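PDB 3LOV: protoporphyrinogen oxidase, which probably oxidises coproporphyrinogen III to coproporphyrin III with molecular oxygen, using bound FAD, in the coproporphyrin-dependent route to heme b. Local coordinates for residues L283-P286 / Q292-P295; P288-L293 / P300-L305. All coordinates share one frame; numbering follows the deposited sequence.

Contact 1. Residues L283-P286 / Q292-P295; sequences LTIP and QLLP. With FAD (flavin-adenine dinucleotide), chain B.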
ATOM      1  N   LEU A 283      -0.243  -4.875 -19.311  1.00 20.92           N
ATOM      2  CA  LEU A 283      -1.332  -4.178 -18.647  1.00 19.71           C
ATOM      3  C   LEU A 283      -0.988  -3.891 -17.163  1.00 18.24           C
ATOM      4  O   LEU A 283      -0.754  -4.808 -16.389  1.00 17.35           O
ATOM      5  CB  LEU A 283      -2.658  -4.970 -18.794  1.00 19.26           C
ATOM      6  CG  LEU A 283      -3.101  -5.275 -20.233  1.00 19.00           C
ATOM      7  CD1 LEU A 283      -4.371  -6.184 -20.304  1.00 16.29           C
ATOM      8  CD2 LEU A 283      -3.361  -3.950 -21.011  1.00 18.41           C
ATOM      9  N   THR A 284      -0.993  -2.611 -16.775  1.00 19.10           N
ATOM     10  CA  THR A 284      -0.668  -2.198 -15.407  1.00 18.36           C
ATOM     11  C   THR A 284      -1.801  -1.362 -14.833  1.00 20.83           C
ATOM     12  O   THR A 284      -1.655  -0.731 -13.791  1.00 22.13           O
ATOM     13  CB  THR A 284       0.708  -1.437 -15.339  1.00 18.62           C
ATOM     14  OG1 THR A 284       0.600  -0.106 -15.855  1.00 19.59           O
ATOM     15  CG2 THR A 284       1.780  -2.171 -16.151  1.00 16.16           C
ATOM     16  N   ILE A 285      -2.937  -1.401 -15.528  1.00 21.65           N
ATOM     17  CA  ILE A 285      -4.115  -0.629 -15.209  1.00 21.10           C
ATOM     18  C   ILE A 285      -4.986  -1.418 -14.210  1.00 19.54           C
ATOM     19  O   ILE A 285      -4.704  -2.572 -13.946  1.00 19.10           O
ATOM     20  CB  ILE A 285      -4.943  -0.343 -16.463  1.00 21.38           C
ATOM     21  CG1 ILE A 285      -5.537  -1.640 -17.048  1.00 20.49           C
ATOM     22  CG2 ILE A 285      -4.103   0.436 -17.470  1.00 17.42           C
ATOM     23  CD1 ILE A 285      -6.413  -1.393 -18.310  1.00 26.71           C
ATOM     24  N   PRO A 286      -6.012  -0.781 -13.644  1.00 17.93           N
ATOM     25  CA  PRO A 286      -6.799  -1.506 -12.643  1.00 17.62           C
ATOM     26  C   PRO A 286      -7.382  -2.814 -13.203  1.00 19.74           C
ATOM     27  O   PRO A 286      -7.894  -2.854 -14.333  1.00 19.10           O
ATOM     28  CB  PRO A 286      -7.919  -0.528 -12.303  1.00 18.75           C
ATOM     29  CG  PRO A 286      -7.345   0.861 -12.567  1.00 19.99           C
ATOM     30  CD  PRO A 286      -6.281   0.679 -13.630  1.00 18.79           C
ATOM     31  N   GLN A 292     -12.428  -6.627 -18.531  1.00 23.76           N
ATOM     32  CA  GLN A 292     -13.266  -6.125 -19.623  1.00 27.50           C
ATOM     33  C   GLN A 292     -12.521  -6.126 -20.960  1.00 28.06           C
ATOM     34  O   GLN A 292     -13.106  -6.433 -21.980  1.00 25.09           O
ATOM     35  CB  GLN A 292     -13.726  -4.707 -19.371  1.00 27.07           C
ATOM     36  CG  GLN A 292     -15.092  -4.578 -18.810  1.00 44.85           C
ATOM     37  CD  GLN A 292     -15.576  -3.151 -18.922  1.00 54.03           C
ATOM     38  OE1 GLN A 292     -14.848  -2.213 -18.584  1.00 60.70           O
ATOM     39  NE2 GLN A 292     -16.797  -2.974 -19.415  1.00 63.83           N
ATOM     40  N   LEU A 293     -11.243  -5.743 -20.942  1.00 27.37           N
ATOM     41  CA  LEU A 293     -10.414  -5.695 -22.151  1.00 26.24           C
ATOM     42  C   LEU A 293     -10.063  -7.068 -22.722  1.00 25.74           C
ATOM     43  O   LEU A 293      -9.703  -7.179 -23.906  1.00 25.54           O
ATOM     44  CB  LEU A 293      -9.102  -4.931 -21.875  1.00 25.17           C
ATOM     45  CG  LEU A 293      -9.180  -3.417 -21.636  1.00 21.92           C
ATOM     46  CD1 LEU A 293      -7.821  -2.966 -21.128  1.00 24.75           C
ATOM     47  CD2 LEU A 293      -9.614  -2.606 -22.862  1.00 17.50           C
ATOM     48  N   LEU A 294     -10.146  -8.122 -21.903  1.00 24.87           N
ATOM     49  CA  LEU A 294      -9.771  -9.474 -22.358  1.00 25.29           C
ATOM     50  C   LEU A 294     -10.939 -10.443 -22.255  1.00 25.75           C
ATOM     51  O   LEU A 294     -10.905 -11.379 -21.460  1.00 26.39           O
ATOM     52  CB  LEU A 294      -8.551  -9.999 -21.593  1.00 23.20           C
ATOM     53  CG  LEU A 294      -7.303  -9.109 -21.570  1.00 23.73           C
ATOM     54  CD1 LEU A 294      -6.288  -9.620 -20.507  1.00 22.65           C
ATOM     55  CD2 LEU A 294      -6.643  -8.975 -22.992  1.00 14.33           C
ATOM     56  N   PRO A 295     -11.958 -10.252 -23.102  1.00 28.62           N
ATOM     57  CA  PRO A 295     -13.212 -10.999 -22.968  1.00 29.63           C
ATOM     58  C   PRO A 295     -13.129 -12.491 -23.262  1.00 30.73           C
ATOM     59  O   PRO A 295     -13.987 -13.217 -22.784  1.00 33.57           O
ATOM     60  CB  PRO A 295     -14.142 -10.306 -23.972  1.00 28.91           C
ATOM     61  CG  PRO A 295     -13.212  -9.638 -24.939  1.00 27.02           C
ATOM     62  CD  PRO A 295     -12.076  -9.185 -24.116  1.00 28.55           C
TER
HETATM   63  PA  FAD B 500      -1.755   3.151 -10.309  1.00 17.82           P
HETATM   64  O1A FAD B 500      -0.911   4.086  -9.510  1.00 18.79           O
HETATM   65  O2A FAD B 500      -3.195   3.030  -9.977  1.00 15.01           O
HETATM   66  O5B FAD B 500      -1.620   3.547 -11.844  1.00 20.72           O
HETATM   67  C5B FAD B 500      -2.503   3.080 -12.831  1.00 16.19           C
HETATM   68  C4B FAD B 500      -2.335   3.975 -14.065  1.00 16.20           C
HETATM   69  O4B FAD B 500      -3.048   3.437 -15.181  1.00 15.61           O
HETATM   70  C3B FAD B 500      -2.839   5.377 -13.788  1.00 16.44           C
HETATM   71  O3B FAD B 500      -1.923   6.362 -14.230  1.00 14.25           O
HETATM   72  C2B FAD B 500      -4.140   5.380 -14.568  1.00 17.01           C
HETATM   73  O2B FAD B 500      -4.485   6.630 -15.049  1.00 15.72           O
HETATM   74  C1B FAD B 500      -3.834   4.457 -15.729  1.00 17.25           C
HETATM   75  N9A FAD B 500      -5.004   3.861 -16.394  1.00 17.90           N
HETATM   76  C8A FAD B 500      -6.223   3.443 -15.907  1.00 21.99           C
HETATM   77  N7A FAD B 500      -6.983   2.954 -16.920  1.00 16.36           N
HETATM   78  C5A FAD B 500      -6.250   3.062 -18.070  1.00 19.04           C
HETATM   79  C6A FAD B 500      -6.482   2.715 -19.402  1.00 21.65           C
HETATM   80  N6A FAD B 500      -7.613   2.120 -19.774  1.00 16.43           N
HETATM   81  N1A FAD B 500      -5.509   2.964 -20.357  1.00 16.90           N
HETATM   82  C2A FAD B 500      -4.301   3.509 -19.995  1.00 18.13           C
HETATM   83  N3A FAD B 500      -4.062   3.827 -18.671  1.00 17.02           N
HETATM   84  C4A FAD B 500      -5.020   3.628 -17.744  1.00 20.86           C
HETATM   85  N1  FAD B 500       2.419   1.826  -1.113  1.00 22.22           N
HETATM   86  C2  FAD B 500       3.573   1.994  -0.397  1.00 22.51           C
HETATM   87  O2  FAD B 500       4.590   1.347  -0.680  1.00 15.26           O
HETATM   88  N3  FAD B 500       3.594   2.871   0.658  1.00 19.80           N
HETATM   89  C4  FAD B 500       2.503   3.567   1.035  1.00 23.54           C
HETATM   90  O4  FAD B 500       2.602   4.351   1.961  1.00 24.44           O
HETATM   91  C4X FAD B 500       1.316   3.393   0.356  1.00 22.14           C
HETATM   92  N5  FAD B 500       0.204   4.141   0.709  1.00 18.13           N
HETATM   93  C5X FAD B 500      -0.978   3.959  -0.013  1.00 26.05           C
HETATM   94  C6  FAD B 500      -2.126   4.673   0.347  1.00 25.58           C
HETATM   95  C7  FAD B 500      -3.322   4.498  -0.369  1.00 27.01           C
HETATM   96  C7M FAD B 500      -4.547   5.274   0.017  1.00 27.99           C
HETATM   97  C8  FAD B 500      -3.367   3.633  -1.477  1.00 23.91           C
HETATM   98  C8M FAD B 500      -4.640   3.403  -2.271  1.00 23.18           C
HETATM   99  C9  FAD B 500      -2.228   2.929  -1.855  1.00 18.94           C
HETATM  100  C9A FAD B 500      -1.024   3.075  -1.128  1.00 17.41           C
HETATM  101  N10 FAD B 500       0.124   2.367  -1.505  1.00 16.08           N
HETATM  102  C10 FAD B 500       1.291   2.527  -0.747  1.00 21.87           C
HETATM  103  C1' FAD B 500       0.158   1.392  -2.658  1.00 17.38           C
HETATM  104  C2' FAD B 500       0.709   2.125  -3.907  1.00 19.51           C
HETATM  105  O2' FAD B 500      -0.163   3.140  -4.239  1.00 20.77           O
HETATM  106  C3' FAD B 500       0.875   1.205  -5.124  1.00 16.92           C
HETATM  107  O3' FAD B 500       2.013   0.399  -4.848  1.00 30.23           O
HETATM  108  C4' FAD B 500       1.141   1.915  -6.476  1.00 19.29           C
HETATM  109  O4' FAD B 500       0.690   3.252  -6.577  1.00 26.01           O
HETATM  110  C5' FAD B 500       0.467   1.190  -7.625  1.00 22.86           C
HETATM  111  O5' FAD B 500       0.864   1.784  -8.835  1.00 20.38           O
HETATM  112  P   FAD B 500       0.347   1.169 -10.194  1.00 14.00           P
HETATM  113  O1P FAD B 500       0.287  -0.335 -10.160  1.00 15.72           O
HETATM  114  O2P FAD B 500       1.016   1.764 -11.409  1.00 17.71           O
HETATM  115  O3P FAD B 500      -1.219   1.639 -10.255  1.00 13.66           O
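Leu283 and Leu294 show how a short helix is brought back against the strand that leads into it: their side chains meet tip to tip, CD1 of Leu283 lying 3.9 Å from CD1 of Leu294. The second apolar pair is closer. CD1 of Ile285 comes within 3.5 Å of CD1 of Leu293, the two chains crossing at a slant. No hydrogen bond joins the segments; the direct contact between them is methyl packing, and the four residues are all buried. Leu257 touches both Leu283 and Leu293 from a neighbouring loop, while Ile435, on strand 435-437, touches Leu283 and Leu294.

The other group of contacts is with FAD. CG2 of Ile285 lies over the fused bond of the adenine, 3.3 Å from C4A of FAD, and CD of Pro286 continues this support at 3.6 Å from C8A of FAD. Ile285 serves both surfaces because CG1 sits between the backbone N and the carbonyl carbon (chi1 66°) and CG2 is anti to the carbonyl carbon: one branch rests on the purine, and the other runs on to CD1, which touches Leu293 and lies 4.0 Å from N6A of FAD. Cutting Ile285 back to an alanine removes CG1, CG2 and CD1, and would probably cost both the adenine and Leu293 a packing partner and open a gap between them.

Leu283 keeps the strand end in the sheet by backbone hydrogen bonds to Tyr436 and Ala438, and Thr284, bonded to Val10 through OG1 and its backbone, ties the start of the loop. Pro286 then takes the N-cap position of the helix. A strand of a parallel sheet that ends beneath the cofactor and passes through a short loop into a helix is characteristic of the Rossmann-type FAD-binding domain, here at its adenine site.

Contact 2. Residues P288-L293 / P300-L305; sequences PQVVQL and PELEQL. With FAD (flavin-adenine dinucleotide), chain B.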
ATOM      1  N   PRO A 288     -10.164  -4.628 -12.909  1.00 20.35           N
ATOM      2  CA  PRO A 288     -11.480  -4.759 -13.572  1.00 22.12           C
ATOM      3  C   PRO A 288     -11.490  -4.265 -15.029  1.00 23.54           C
ATOM      4  O   PRO A 288     -12.359  -4.662 -15.790  1.00 22.91           O
ATOM      5  CB  PRO A 288     -12.412  -3.883 -12.732  1.00 22.19           C
ATOM      6  CG  PRO A 288     -11.634  -3.533 -11.473  1.00 22.61           C
ATOM      7  CD  PRO A 288     -10.178  -3.615 -11.842  1.00 22.38           C
ATOM      8  N   GLN A 289     -10.566  -3.386 -15.403  1.00 21.35           N
ATOM      9  CA  GLN A 289     -10.428  -3.045 -16.801  1.00 19.06           C
ATOM     10  C   GLN A 289      -9.727  -4.154 -17.540  1.00 19.99           C
ATOM     11  O   GLN A 289     -10.006  -4.360 -18.711  1.00 25.00           O
ATOM     12  CB  GLN A 289      -9.696  -1.725 -17.009  1.00 21.56           C
ATOM     13  CG  GLN A 289     -10.397  -0.472 -16.420  1.00 18.65           C
ATOM     14  CD  GLN A 289      -9.672   0.756 -16.855  1.00 27.04           C
ATOM     15  OE1 GLN A 289      -9.417   0.920 -18.043  1.00 22.32           O
ATOM     16  NE2 GLN A 289      -9.309   1.619 -15.919  1.00 19.32           N
ATOM     17  N   VAL A 290      -8.855  -4.911 -16.872  1.00 21.96           N
ATOM     18  CA  VAL A 290      -8.233  -6.090 -17.486  1.00 20.55           C
ATOM     19  C   VAL A 290      -9.280  -7.112 -17.904  1.00 21.53           C
ATOM     20  O   VAL A 290      -9.270  -7.642 -19.030  1.00 22.64           O
ATOM     21  CB  VAL A 290      -7.179  -6.746 -16.543  1.00 22.91           C
ATOM     22  CG1 VAL A 290      -6.703  -8.082 -17.110  1.00 18.39           C
ATOM     23  CG2 VAL A 290      -5.996  -5.774 -16.289  1.00 21.40           C
ATOM     24  N   VAL A 291     -10.188  -7.397 -16.992  1.00 21.71           N
ATOM     25  CA  VAL A 291     -11.268  -8.349 -17.241  1.00 22.35           C
ATOM     26  C   VAL A 291     -12.092  -7.910 -18.452  1.00 24.54           C
ATOM     27  O   VAL A 291     -12.386  -8.734 -19.311  1.00 22.10           O
ATOM     28  CB  VAL A 291     -12.215  -8.475 -16.020  1.00 24.58           C
ATOM     29  CG1 VAL A 291     -13.482  -9.255 -16.390  1.00 23.66           C
ATOM     30  CG2 VAL A 291     -11.459  -9.071 -14.819  1.00 22.03           C
ATOM     31  N   GLN A 292     -12.428  -6.627 -18.531  1.00 23.76           N
ATOM     32  CA  GLN A 292     -13.266  -6.125 -19.623  1.00 27.50           C
ATOM     33  C   GLN A 292     -12.521  -6.126 -20.960  1.00 28.06           C
ATOM     34  O   GLN A 292     -13.106  -6.433 -21.980  1.00 25.09           O
ATOM     35  CB  GLN A 292     -13.726  -4.707 -19.371  1.00 27.07           C
ATOM     36  CG  GLN A 292     -15.092  -4.578 -18.810  1.00 44.85           C
ATOM     37  CD  GLN A 292     -15.576  -3.151 -18.922  1.00 54.03           C
ATOM     38  OE1 GLN A 292     -14.848  -2.213 -18.584  1.00 60.70           O
ATOM     39  NE2 GLN A 292     -16.797  -2.974 -19.415  1.00 63.83           N
ATOM     40  N   LEU A 293     -11.243  -5.743 -20.942  1.00 27.37           N
ATOM     41  CA  LEU A 293     -10.414  -5.695 -22.151  1.00 26.24           C
ATOM     42  C   LEU A 293     -10.063  -7.068 -22.722  1.00 25.74           C
ATOM     43  O   LEU A 293      -9.703  -7.179 -23.906  1.00 25.54           O
ATOM     44  CB  LEU A 293      -9.102  -4.931 -21.875  1.00 25.17           C
ATOM     45  CG  LEU A 293      -9.180  -3.417 -21.636  1.00 21.92           C
ATOM     46  CD1 LEU A 293      -7.821  -2.966 -21.128  1.00 24.75           C
ATOM     47  CD2 LEU A 293      -9.614  -2.606 -22.862  1.00 17.50           C
ATOM     48  N   PRO A 300     -12.338 -15.195 -13.286  1.00 25.65           N
ATOM     49  CA  PRO A 300     -13.217 -14.944 -12.137  1.00 25.23           C
ATOM     50  C   PRO A 300     -12.404 -14.481 -10.925  1.00 24.82           C
ATOM     51  O   PRO A 300     -12.913 -13.707 -10.112  1.00 24.35           O
ATOM     52  CB  PRO A 300     -13.860 -16.316 -11.875  1.00 25.78           C
ATOM     53  CG  PRO A 300     -12.898 -17.310 -12.456  1.00 26.56           C
ATOM     54  CD  PRO A 300     -12.331 -16.615 -13.674  1.00 25.92           C
ATOM     55  N   GLU A 301     -11.157 -14.961 -10.813  1.00 23.66           N
ATOM     56  CA  GLU A 301     -10.253 -14.522  -9.737  1.00 22.92           C
ATOM     57  C   GLU A 301     -10.162 -13.002  -9.707  1.00 22.22           C
ATOM     58  O   GLU A 301     -10.263 -12.387  -8.646  1.00 23.10           O
ATOM     59  CB  GLU A 301      -8.856 -15.097  -9.886  1.00 22.17           C
ATOM     60  CG  GLU A 301      -8.785 -16.605  -9.808  1.00 20.04           C
ATOM     61  CD  GLU A 301      -9.073 -17.302 -11.149  1.00 26.84           C
ATOM     62  OE1 GLU A 301      -9.451 -16.654 -12.142  1.00 25.99           O
ATOM     63  OE2 GLU A 301      -8.856 -18.510 -11.226  1.00 29.37           O
ATOM     64  N   LEU A 302     -10.044 -12.379 -10.867  1.00 23.54           N
ATOM     65  CA  LEU A 302     -10.024 -10.918 -10.923  1.00 21.82           C
ATOM     66  C   LEU A 302     -11.397 -10.280 -10.708  1.00 22.78           C
ATOM     67  O   LEU A 302     -11.474  -9.192 -10.150  1.00 19.81           O
ATOM     68  CB  LEU A 302      -9.414 -10.421 -12.234  1.00 22.14           C
ATOM     69  CG  LEU A 302      -7.920 -10.660 -12.406  1.00 22.52           C
ATOM     70  CD1 LEU A 302      -7.418  -9.840 -13.613  1.00 18.64           C
ATOM     71  CD2 LEU A 302      -7.131 -10.286 -11.172  1.00 23.92           C
ATOM     72  N   GLU A 303     -12.481 -10.936 -11.150  1.00 22.97           N
ATOM     73  CA  GLU A 303     -13.848 -10.410 -10.882  1.00 23.55           C
ATOM     74  C   GLU A 303     -14.166 -10.398  -9.373  1.00 22.55           C
ATOM     75  O   GLU A 303     -14.879  -9.554  -8.899  1.00 25.76           O
ATOM     76  CB  GLU A 303     -14.924 -11.234 -11.611  1.00 22.26           C
ATOM     77  CG  GLU A 303     -14.857 -11.114 -13.121  1.00 24.32           C
ATOM     78  CD  GLU A 303     -15.591 -12.222 -13.872  1.00 29.86           C
ATOM     79  OE1 GLU A 303     -16.054 -13.206 -13.262  1.00 32.67           O
ATOM     80  OE2 GLU A 303     -15.651 -12.126 -15.105  1.00 25.68           O
ATOM     81  N   GLN A 304     -13.647 -11.366  -8.641  1.00 21.64           N
ATOM     82  CA  GLN A 304     -13.868 -11.451  -7.196  1.00 21.55           C
ATOM     83  C   GLN A 304     -12.831 -10.744  -6.356  1.00 20.68           C
ATOM     84  O   GLN A 304     -12.924 -10.791  -5.147  1.00 22.21           O
ATOM     85  CB  GLN A 304     -13.885 -12.928  -6.794  1.00 22.60           C
ATOM     86  CG  GLN A 304     -15.090 -13.642  -7.389  1.00 29.23           C
ATOM     87  CD  GLN A 304     -14.866 -15.130  -7.512  1.00 35.99           C
ATOM     88  OE1 GLN A 304     -14.376 -15.790  -6.590  1.00 37.67           O
ATOM     89  NE2 GLN A 304     -15.194 -15.666  -8.668  1.00 41.32           N
ATOM     90  N   LEU A 305     -11.844 -10.080  -6.963  1.00 20.43           N
ATOM     91  CA  LEU A 305     -10.869  -9.316  -6.195  1.00 20.13           C
ATOM     92  C   LEU A 305     -11.445  -7.950  -5.887  1.00 18.72           C
ATOM     93  O   LEU A 305     -11.535  -7.088  -6.754  1.00 18.63           O
ATOM     94  CB  LEU A 305      -9.540  -9.224  -6.960  1.00 21.62           C
ATOM     95  CG  LEU A 305      -8.335  -8.615  -6.257  1.00 19.88           C
ATOM     96  CD1 LEU A 305      -7.915  -9.454  -5.063  1.00 17.49           C
ATOM     97  CD2 LEU A 305      -7.185  -8.422  -7.244  1.00 15.33           C
TER
HETATM   98  PA  FAD B 500      -1.755   3.151 -10.309  1.00 17.82           P
HETATM   99  O1A FAD B 500      -0.911   4.086  -9.510  1.00 18.79           O
HETATM  100  O2A FAD B 500      -3.195   3.030  -9.977  1.00 15.01           O
HETATM  101  O5B FAD B 500      -1.620   3.547 -11.844  1.00 20.72           O
HETATM  102  C5B FAD B 500      -2.503   3.080 -12.831  1.00 16.19           C
HETATM  103  C4B FAD B 500      -2.335   3.975 -14.065  1.00 16.20           C
HETATM  104  O4B FAD B 500      -3.048   3.437 -15.181  1.00 15.61           O
HETATM  105  C3B FAD B 500      -2.839   5.377 -13.788  1.00 16.44           C
HETATM  106  O3B FAD B 500      -1.923   6.362 -14.230  1.00 14.25           O
HETATM  107  C2B FAD B 500      -4.140   5.380 -14.568  1.00 17.01           C
HETATM  108  O2B FAD B 500      -4.485   6.630 -15.049  1.00 15.72           O
HETATM  109  C1B FAD B 500      -3.834   4.457 -15.729  1.00 17.25           C
HETATM  110  N9A FAD B 500      -5.004   3.861 -16.394  1.00 17.90           N
HETATM  111  C8A FAD B 500      -6.223   3.443 -15.907  1.00 21.99           C
HETATM  112  N7A FAD B 500      -6.983   2.954 -16.920  1.00 16.36           N
HETATM  113  C5A FAD B 500      -6.250   3.062 -18.070  1.00 19.04           C
HETATM  114  C6A FAD B 500      -6.482   2.715 -19.402  1.00 21.65           C
HETATM  115  N6A FAD B 500      -7.613   2.120 -19.774  1.00 16.43           N
HETATM  116  N1A FAD B 500      -5.509   2.964 -20.357  1.00 16.90           N
HETATM  117  C2A FAD B 500      -4.301   3.509 -19.995  1.00 18.13           C
HETATM  118  N3A FAD B 500      -4.062   3.827 -18.671  1.00 17.02           N
HETATM  119  C4A FAD B 500      -5.020   3.628 -17.744  1.00 20.86           C
HETATM  120  N1  FAD B 500       2.419   1.826  -1.113  1.00 22.22           N
HETATM  121  C2  FAD B 500       3.573   1.994  -0.397  1.00 22.51           C
HETATM  122  O2  FAD B 500       4.590   1.347  -0.680  1.00 15.26           O
HETATM  123  N3  FAD B 500       3.594   2.871   0.658  1.00 19.80           N
HETATM  124  C4  FAD B 500       2.503   3.567   1.035  1.00 23.54           C
HETATM  125  O4  FAD B 500       2.602   4.351   1.961  1.00 24.44           O
HETATM  126  C4X FAD B 500       1.316   3.393   0.356  1.00 22.14           C
HETATM  127  N5  FAD B 500       0.204   4.141   0.709  1.00 18.13           N
HETATM  128  C5X FAD B 500      -0.978   3.959  -0.013  1.00 26.05           C
HETATM  129  C6  FAD B 500      -2.126   4.673   0.347  1.00 25.58           C
HETATM  130  C7  FAD B 500      -3.322   4.498  -0.369  1.00 27.01           C
HETATM  131  C7M FAD B 500      -4.547   5.274   0.017  1.00 27.99           C
HETATM  132  C8  FAD B 500      -3.367   3.633  -1.477  1.00 23.91           C
HETATM  133  C8M FAD B 500      -4.640   3.403  -2.271  1.00 23.18           C
HETATM  134  C9  FAD B 500      -2.228   2.929  -1.855  1.00 18.94           C
HETATM  135  C9A FAD B 500      -1.024   3.075  -1.128  1.00 17.41           C
HETATM  136  N10 FAD B 500       0.124   2.367  -1.505  1.00 16.08           N
HETATM  137  C10 FAD B 500       1.291   2.527  -0.747  1.00 21.87           C
HETATM  138  C1' FAD B 500       0.158   1.392  -2.658  1.00 17.38           C
HETATM  139  C2' FAD B 500       0.709   2.125  -3.907  1.00 19.51           C
HETATM  140  O2' FAD B 500      -0.163   3.140  -4.239  1.00 20.77           O
HETATM  141  C3' FAD B 500       0.875   1.205  -5.124  1.00 16.92           C
HETATM  142  O3' FAD B 500       2.013   0.399  -4.848  1.00 30.23           O
HETATM  143  C4' FAD B 500       1.141   1.915  -6.476  1.00 19.29           C
HETATM  144  O4' FAD B 500       0.690   3.252  -6.577  1.00 26.01           O
HETATM  145  C5' FAD B 500       0.467   1.190  -7.625  1.00 22.86           C
HETATM  146  O5' FAD B 500       0.864   1.784  -8.835  1.00 20.38           O
HETATM  147  P   FAD B 500       0.347   1.169 -10.194  1.00 14.00           P
HETATM  148  O1P FAD B 500       0.287  -0.335 -10.160  1.00 15.72           O
HETATM  149  O2P FAD B 500       1.016   1.764 -11.409  1.00 17.71           O
HETATM  150  O3P FAD B 500      -1.219   1.639 -10.255  1.00 13.66           O
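Glu303 meets Val291 near the plane of its carboxylate and not over a face: CG1 of Val291 is 3.8 Å from OE2 of Glu303, with the two side chains lying roughly perpendicular. The other flat group, the amide of Gln289, faces away from this interface and meets the purine of FAD at its N6A/N7A edge, not over a ring face, its plane turned by roughly 37° from that of the adenine. Two hydrogen bonds fix its rotation: N6A of FAD donates one to OE1 of Gln289 at 2.8 Å and 159°, and NE2 of Gln289 donates one to N7A of FAD at 2.9 Å, more bent at 138°. The chain of Gln289, extended beyond CG, carries the amide out to this pair of atoms on the Hoogsteen side of the base.

Across the contact the rest is aliphatic. Val291 and Leu302 run alongside each other, pointing opposite ways, which brings CG2 of Val291 to 3.6 Å from CB of Leu302. CG1 of Val291, anti to the backbone N, is thereby left to meet Glu303. Deeper in, the side chain of Val290 slants across that of Leu302, with CG1 of Val290 4.0 Å from CD1 of Leu302. Tyr442 also touches Val290, and Glu301 forms a salt bridge with Arg423 of helix 417-431, tying the second helix to the neighbouring one.

The chemistry divides helix 287-293 between two tasks. Toward helix 300-303 it offers valine methyls, whose contacts set spacing without directional bonds; toward the cofactor it offers one amide whose acceptor and donor match the amino group and ring nitrogen of adenine, a pairing that is consistent with recognition of this base.

In the fold
Followed from the N terminus, the chain leaves strand 280-283 of the parallel sheet, turns past the adenine and enters helix 287-293. Contact 1 closes the first loop by bringing the end of that helix back to the end of the strand. Contact 2 starts within this loop and finishes beyond it, at helix 300-303, so the two closures interleave instead of nesting. They share Gln292 and Leu293, and they touch where CG2 of Val290 packs 4.2 Å from CB of Leu283. Together they tie the FAD-binding sheet, through one short helix, to the segment leading into strand 307-318 of the mixed sheet.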